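Long-range contacts in MdcA (Pseudomonas aeruginosa, PDB 5VIT), which serves as the alpha subunit of malonate decarboxylase, probably acting as the transferase that loads malonate onto the acyl carrier protein in exchange for acetate: residues R21-V25 with A45-D51; L39-E44 with S69-D74. All blocks are in the same frame, centred on the assembly; numbering follows the deposited sequence.

Interaction 1 of 2, residues R21-V25 with A45-D51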
ATOM      1  N   ARG A  21      54.469  33.467  -8.373  1.00 46.65           N
ATOM      2  CA  ARG A  21      54.327  32.498  -7.290  1.00 49.20           C
ATOM      3  C   ARG A  21      55.331  31.357  -7.464  1.00 48.27           C
ATOM      4  O   ARG A  21      55.977  30.936  -6.502  1.00 46.07           O
ATOM      5  CB  ARG A  21      52.896  31.948  -7.224  1.00 43.64           C
ATOM      6  CG  ARG A  21      51.836  32.976  -6.840  1.00 44.34           C
ATOM      7  CD  ARG A  21      50.466  32.312  -6.717  1.00 47.21           C
ATOM      8  NE  ARG A  21      49.372  33.252  -6.480  1.00 43.24           N
ATOM      9  CZ  ARG A  21      48.226  32.921  -5.894  1.00 38.27           C
ATOM     10  NH1 ARG A  21      48.041  31.683  -5.457  1.00 37.67           N
ATOM     11  NH2 ARG A  21      47.273  33.829  -5.725  1.00 38.12           N
ATOM     12  N   LEU A  22      55.461  30.879  -8.699  1.00 45.03           N
ATOM     13  CA  LEU A  22      56.341  29.762  -9.026  1.00 46.52           C
ATOM     14  C   LEU A  22      57.810  30.062  -8.703  1.00 56.23           C
ATOM     15  O   LEU A  22      58.562  29.177  -8.287  1.00 52.12           O
ATOM     16  CB  LEU A  22      56.206  29.391 -10.507  1.00 42.68           C
ATOM     17  CG  LEU A  22      54.920  28.694 -10.966  1.00 50.81           C
ATOM     18  CD1 LEU A  22      54.998  28.320 -12.445  1.00 45.58           C
ATOM     19  CD2 LEU A  22      54.650  27.471 -10.130  1.00 43.05           C
ATOM     20  N   GLU A  23      58.222  31.310  -8.894  1.00 56.21           N
ATOM     21  CA  GLU A  23      59.614  31.663  -8.657  1.00 59.39           C
ATOM     22  C   GLU A  23      59.905  31.818  -7.167  1.00 58.11           C
ATOM     23  O   GLU A  23      61.047  31.692  -6.743  1.00 60.11           O
ATOM     24  CB  GLU A  23      59.986  32.938  -9.421  1.00 61.31           C
ATOM     25  CG  GLU A  23      61.359  32.853 -10.089  1.00 64.03           C
ATOM     26  CD  GLU A  23      61.375  31.905 -11.281  1.00 68.59           C
ATOM     27  OE1 GLU A  23      60.295  31.651 -11.862  1.00 72.76           O
ATOM     28  OE2 GLU A  23      62.466  31.407 -11.631  1.00 76.72           O
ATOM     29  N   ARG A  24      58.873  32.052  -6.363  1.00 58.67           N
ATOM     30  CA  ARG A  24      59.069  32.129  -4.914  1.00 61.04           C
ATOM     31  C   ARG A  24      59.318  30.750  -4.287  1.00 60.66           C
ATOM     32  O   ARG A  24      59.585  30.650  -3.093  1.00 57.55           O
ATOM     33  CB  ARG A  24      57.873  32.809  -4.234  1.00 53.89           C
ATOM     34  CG  ARG A  24      57.696  34.269  -4.640  1.00 67.24           C
ATOM     35  CD  ARG A  24      58.797  35.174  -4.052  1.00 83.42           C
ATOM     36  NE  ARG A  24      58.713  35.338  -2.595  1.00 85.78           N
ATOM     37  CZ  ARG A  24      59.616  35.983  -1.858  1.00 86.84           C
ATOM     38  NH1 ARG A  24      60.680  36.529  -2.433  1.00 88.06           N
ATOM     39  NH2 ARG A  24      59.456  36.088  -0.543  1.00 87.11           N
ATOM     40  N   VAL A  25      59.234  29.690  -5.087  1.00 59.89           N
ATOM     41  CA  VAL A  25      59.590  28.360  -4.601  1.00 60.30           C
ATOM     42  C   VAL A  25      60.633  27.682  -5.475  1.00 61.47           C
ATOM     43  O   VAL A  25      60.966  26.523  -5.230  1.00 65.10           O
ATOM     44  CB  VAL A  25      58.367  27.408  -4.519  1.00 58.76           C
ATOM     45  CG1 VAL A  25      57.337  27.908  -3.522  1.00 50.64           C
ATOM     46  CG2 VAL A  25      57.758  27.204  -5.893  1.00 52.72           C
ATOM     47  N   ALA A  45      54.166  30.253   0.225  1.00 41.82           N
ATOM     48  CA  ALA A  45      54.617  30.939  -0.984  1.00 46.18           C
ATOM     49  C   ALA A  45      53.597  30.852  -2.124  1.00 47.37           C
ATOM     50  O   ALA A  45      53.312  31.856  -2.779  1.00 47.35           O
ATOM     51  CB  ALA A  45      55.943  30.376  -1.446  1.00 45.71           C
ATOM     52  N   LEU A  46      53.049  29.659  -2.356  1.00 42.31           N
ATOM     53  CA  LEU A  46      52.226  29.412  -3.540  1.00 42.35           C
ATOM     54  C   LEU A  46      50.781  29.907  -3.415  1.00 43.58           C
ATOM     55  O   LEU A  46      50.133  30.200  -4.413  1.00 45.40           O
ATOM     56  CB  LEU A  46      52.227  27.925  -3.864  1.00 39.83           C
ATOM     57  CG  LEU A  46      53.593  27.367  -4.260  1.00 46.30           C
ATOM     58  CD1 LEU A  46      53.479  25.870  -4.459  1.00 43.75           C
ATOM     59  CD2 LEU A  46      54.102  28.053  -5.523  1.00 46.67           C
ATOM     60  N   ILE A  47      50.280  29.981  -2.192  1.00 39.27           N
ATOM     61  CA  ILE A  47      48.932  30.455  -1.934  1.00 38.31           C
ATOM     62  C   ILE A  47      48.998  31.883  -1.419  1.00 42.55           C
ATOM     63  O   ILE A  47      49.938  32.247  -0.711  1.00 42.06           O
ATOM     64  CB  ILE A  47      48.226  29.559  -0.913  1.00 34.09           C
ATOM     65  CG1 ILE A  47      48.160  28.126  -1.443  1.00 38.56           C
ATOM     66  CG2 ILE A  47      46.849  30.093  -0.579  1.00 38.53           C
ATOM     67  CD1 ILE A  47      47.814  27.090  -0.385  1.00 41.31           C
ATOM     68  N   ALA A  48      48.017  32.700  -1.777  1.00 36.69           N
ATOM     69  CA  ALA A  48      47.961  34.062  -1.266  1.00 39.64           C
ATOM     70  C   ALA A  48      46.720  34.213  -0.390  1.00 43.46           C
ATOM     71  O   ALA A  48      45.767  33.458  -0.553  1.00 41.93           O
ATOM     72  CB  ALA A  48      47.945  35.061  -2.414  1.00 39.56           C
ATOM     73  N   PRO A  49      46.734  35.166   0.560  1.00 43.89           N
ATOM     74  CA  PRO A  49      45.497  35.432   1.304  1.00 47.04           C
ATOM     75  C   PRO A  49      44.318  35.756   0.372  1.00 41.18           C
ATOM     76  O   PRO A  49      44.487  36.453  -0.626  1.00 40.99           O
ATOM     77  CB  PRO A  49      45.868  36.640   2.191  1.00 44.26           C
ATOM     78  CG  PRO A  49      47.232  37.096   1.723  1.00 40.79           C
ATOM     79  CD  PRO A  49      47.881  35.909   1.112  1.00 41.62           C
ATOM     80  N   GLY A  50      43.142  35.229   0.685  1.00 39.48           N
ATOM     81  CA  GLY A  50      41.968  35.472  -0.135  1.00 41.43           C
ATOM     82  C   GLY A  50      41.758  34.422  -1.215  1.00 39.14           C
ATOM     83  O   GLY A  50      40.698  34.353  -1.832  1.00 39.85           O
ATOM     84  N   ASP A  51      42.774  33.600  -1.438  1.00 37.89           N
ATOM     85  CA  ASP A  51      42.717  32.577  -2.466  1.00 36.85           C
ATOM     86  C   ASP A  51      41.510  31.653  -2.325  1.00 39.42           C
ATOM     87  O   ASP A  51      41.090  31.304  -1.204  1.00 36.62           O
ATOM     88  CB  ASP A  51      43.995  31.740  -2.452  1.00 35.84           C
ATOM     89  CG  ASP A  51      45.027  32.239  -3.439  1.00 42.95           C
ATOM     90  OD1 ASP A  51      44.781  33.303  -4.055  1.00 41.70           O
ATOM     91  OD2 ASP A  51      46.084  31.573  -3.597  1.00 42.41           O
TER
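A salt bridge between R21, in the last turn of helix 13-23, and D51, at the end of a type II beta turn (A48 to D51), ties the N-terminal helix to the loop that follows helix 39-46. R21 approaches end-on with NH1 and NH2, each serving one carboxylate oxygen: NH1 to OD2 of D51 at 2.7 Å, and NH2 to OD1 of D51 at 3.0 Å with an N-H...O angle of 168°. Both oxygens use their syn lone pairs, and the guanidinium and carboxylate planes are 19° apart. The extended chain from CG to NE gives R21 the reach for this, running past the carbonyl of L46, whose O takes the other NH1 bond at 2.8 Å. On one face of the guanidinium lies CB of A48, 3.6 Å from NH2 of R21. OD2 of D51 has a second full donor, A48 N, at 2.9 Å from above the carboxylate plane. NE of R21 is paired with E17 one turn earlier. The fold places this polar end beside V149 of the parallel sheet, to which helix 39-46 leads through strand 52-55. At the other end the contact is apolar: V25 CG1 meets A45 CB at 3.5 Å, and V25 CG2 lies 3.8 Å from L46 CD2, V25 and L46 crossing at about a right angle, both against F212 of strand 212-215.

Interaction 2 of 2, residues L39-E44 with S69-D74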
ATOM      1  N   LEU A  39      57.211  21.777   2.748  1.00 54.75           N
ATOM      2  CA  LEU A  39      55.880  21.898   2.148  1.00 46.01           C
ATOM      3  C   LEU A  39      55.124  23.074   2.755  1.00 48.00           C
ATOM      4  O   LEU A  39      54.480  23.834   2.036  1.00 49.42           O
ATOM      5  CB  LEU A  39      55.071  20.607   2.320  1.00 48.20           C
ATOM      6  CG  LEU A  39      53.669  20.610   1.681  1.00 45.66           C
ATOM      7  CD1 LEU A  39      53.752  20.733   0.166  1.00 43.17           C
ATOM      8  CD2 LEU A  39      52.872  19.373   2.060  1.00 42.98           C
ATOM      9  N   VAL A  40      55.221  23.232   4.072  1.00 43.84           N
ATOM     10  CA  VAL A  40      54.546  24.330   4.755  1.00 48.00           C
ATOM     11  C   VAL A  40      55.053  25.682   4.252  1.00 50.24           C
ATOM     12  O   VAL A  40      54.277  26.626   4.074  1.00 52.05           O
ATOM     13  CB  VAL A  40      54.726  24.236   6.284  1.00 46.31           C
ATOM     14  CG1 VAL A  40      54.127  25.443   6.974  1.00 47.27           C
ATOM     15  CG2 VAL A  40      54.085  22.956   6.805  1.00 52.00           C
ATOM     16  N   ALA A  41      56.354  25.764   4.005  1.00 50.81           N
ATOM     17  CA  ALA A  41      56.945  26.965   3.434  1.00 51.23           C
ATOM     18  C   ALA A  41      56.447  27.158   2.008  1.00 48.70           C
ATOM     19  O   ALA A  41      56.142  28.271   1.595  1.00 46.87           O
ATOM     20  CB  ALA A  41      58.463  26.881   3.465  1.00 48.61           C
ATOM     21  N   ALA A  42      56.375  26.059   1.262  1.00 47.80           N
ATOM     22  CA  ALA A  42      55.887  26.097  -0.108  1.00 46.49           C
ATOM     23  C   ALA A  42      54.442  26.596  -0.148  1.00 45.33           C
ATOM     24  O   ALA A  42      54.090  27.402  -0.994  1.00 38.77           O
ATOM     25  CB  ALA A  42      55.998  24.723  -0.750  1.00 43.67           C
ATOM     26  N   LEU A  43      53.614  26.128   0.783  1.00 44.80           N
ATOM     27  CA  LEU A  43      52.203  26.491   0.786  1.00 43.60           C
ATOM     28  C   LEU A  43      52.001  27.980   1.082  1.00 48.33           C
ATOM     29  O   LEU A  43      51.072  28.592   0.560  1.00 50.60           O
ATOM     30  CB  LEU A  43      51.431  25.649   1.799  1.00 42.54           C
ATOM     31  CG  LEU A  43      51.304  24.140   1.578  1.00 38.17           C
ATOM     32  CD1 LEU A  43      50.452  23.548   2.678  1.00 37.21           C
ATOM     33  CD2 LEU A  43      50.708  23.826   0.221  1.00 39.51           C
ATOM     34  N   GLU A  44      52.869  28.557   1.912  1.00 47.34           N
ATOM     35  CA  GLU A  44      52.808  29.990   2.232  1.00 48.08           C
ATOM     36  C   GLU A  44      53.354  30.853   1.086  1.00 46.01           C
ATOM     37  O   GLU A  44      53.043  32.044   0.981  1.00 47.57           O
ATOM     38  CB  GLU A  44      53.575  30.282   3.534  1.00 51.15           C
ATOM     39  CG  GLU A  44      52.979  29.609   4.778  1.00 50.22           C
ATOM     40  CD  GLU A  44      53.798  29.832   6.046  1.00 53.37           C
ATOM     41  OE1 GLU A  44      53.258  29.627   7.160  1.00 54.85           O
ATOM     42  OE2 GLU A  44      54.981  30.212   5.930  1.00 58.44           O
ATOM     43  N   SER A  69      49.235  19.898   6.533  1.00 37.25           N
ATOM     44  CA  SER A  69      50.299  20.870   6.298  1.00 40.28           C
ATOM     45  C   SER A  69      49.752  22.291   6.160  1.00 44.68           C
ATOM     46  O   SER A  69      50.398  23.241   6.585  1.00 49.29           O
ATOM     47  CB  SER A  69      51.094  20.503   5.055  1.00 36.70           C
ATOM     48  OG  SER A  69      51.523  19.158   5.103  1.00 37.71           O
ATOM     49  N   LEU A  70      48.569  22.433   5.562  1.00 40.71           N
ATOM     50  CA  LEU A  70      47.926  23.742   5.439  1.00 37.46           C
ATOM     51  C   LEU A  70      47.558  24.283   6.822  1.00 43.99           C
ATOM     52  O   LEU A  70      47.641  25.487   7.072  1.00 43.82           O
ATOM     53  CB  LEU A  70      46.674  23.661   4.545  1.00 37.81           C
ATOM     54  CG  LEU A  70      45.901  24.944   4.194  1.00 34.01           C
ATOM     55  CD1 LEU A  70      46.810  25.932   3.500  1.00 39.87           C
ATOM     56  CD2 LEU A  70      44.691  24.640   3.290  1.00 34.52           C
ATOM     57  N   ALA A  71      47.158  23.390   7.721  1.00 40.10           N
ATOM     58  CA  ALA A  71      46.731  23.804   9.054  1.00 45.08           C
ATOM     59  C   ALA A  71      47.911  24.262   9.930  1.00 43.74           C
ATOM     60  O   ALA A  71      47.706  24.841  10.994  1.00 43.53           O
ATOM     61  CB  ALA A  71      45.973  22.675   9.737  1.00 35.68           C
ATOM     62  N   ARG A  72      49.134  24.003   9.475  1.00 47.47           N
ATOM     63  CA  ARG A  72      50.343  24.383  10.207  1.00 51.90           C
ATOM     64  C   ARG A  72      50.934  25.666   9.644  1.00 53.07           C
ATOM     65  O   ARG A  72      52.104  25.977   9.859  1.00 55.84           O
ATOM     66  CB  ARG A  72      51.390  23.267  10.141  1.00 52.49           C
ATOM     67  CG  ARG A  72      50.932  21.935  10.694  1.00 52.93           C
ATOM     68  CD  ARG A  72      52.008  20.863  10.528  1.00 64.09           C
ATOM     69  NE  ARG A  72      52.998  20.898  11.607  1.00 79.22           N
ATOM     70  CZ  ARG A  72      54.202  21.460  11.515  1.00 75.12           C
ATOM     71  NH1 ARG A  72      54.589  22.030  10.382  1.00 68.83           N
ATOM     72  NH2 ARG A  72      55.024  21.443  12.556  1.00 77.29           N
ATOM     73  N   VAL A  73      50.119  26.399   8.898  1.00 50.58           N
ATOM     74  CA  VAL A  73      50.571  27.599   8.213  1.00 51.33           C
ATOM     75  C   VAL A  73      50.409  28.820   9.124  1.00 47.37           C
ATOM     76  O   VAL A  73      49.525  28.843   9.986  1.00 43.46           O
ATOM     77  CB  VAL A  73      49.795  27.772   6.868  1.00 49.89           C
ATOM     78  CG1 VAL A  73      49.747  29.203   6.421  1.00 50.98           C
ATOM     79  CG2 VAL A  73      50.409  26.892   5.783  1.00 41.96           C
ATOM     80  N   ASP A  74      51.286  29.810   8.951  1.00 46.11           N
ATOM     81  CA  ASP A  74      51.214  31.062   9.696  1.00 45.86           C
ATOM     82  C   ASP A  74      50.000  31.888   9.269  1.00 48.35           C
ATOM     83  O   ASP A  74      49.982  32.439   8.169  1.00 46.75           O
ATOM     84  CB  ASP A  74      52.513  31.862   9.499  1.00 50.12           C
ATOM     85  CG  ASP A  74      52.527  33.182  10.271  1.00 52.47           C
ATOM     86  OD1 ASP A  74      51.791  33.317  11.271  1.00 50.93           O
ATOM     87  OD2 ASP A  74      53.298  34.088   9.881  1.00 60.26           O
TER
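E44 and V73 meet from opposite directions, and their approach places a carboxylate oxygen at the backbone of the loop after helix 64-70. Extended beyond CG, with chi2 at 176°, the E44 chain reaches past V73, E44 CG 3.6 Å from V73 CG1, and brings OE1 within 2.7 Å of D74 N. That hydrogen bond is nearly straight (N-H...O 175°), and the donor meets OE1 almost along its C-O axis. The side chain of D74 crosses that of E44 at about a right angle; the carboxylate planes are 57° apart.

V40, one turn back on helix 39-46, slides past V73 in the opposite direction. V40 CG1 sits 3.6 Å from R72 O, at the type I turn from L70 to V73, while V40 CG2 lies in plane at the edge of the R72 guanidinium, 3.7 Å from NH1. L43 points CD1 at the backbone of the other helix, 3.6 Å from L70 N, and L39 CD2 lies against S69 OG, whose hydrogen bond goes to F65 O. Flanking strand 52-55 of the parallel sheet in sequence, helix 39-46 packs aliphatic groups on the end of helix 64-70 and its turn; D74 N to E44 OE1 is the one hydrogen bond between the segments. With D74 OD2 5.2 Å from E44 OE1, the like charges probably disfavour each other, which the donated N-H and K77, touching E44, may partly offset.

Overall arrangement
Interactions 1 and 2 lie about 11 Å apart, centre to centre, on the same side of the chain's centre, and share helix 39-46: residues 39-44 serve interaction 2, and 45-51 carry its C-terminal end and the following loop into interaction 1. Along the chain the segments alternate, 21-25, 39-44, 45-51, 69-74. V25 and S69 meet helix 39-46 on differing sides, placing it between helix 13-23 and the end of helix 64-70. The two contacts touch directly, V25 CG1 packing on A42 CA at 4.1 Å and I47 CD1 on L70 CD1 at 4.2 Å. Together they join three helices at the N-terminal parallel sheet, which strand 52-55 enters directly after interaction 1.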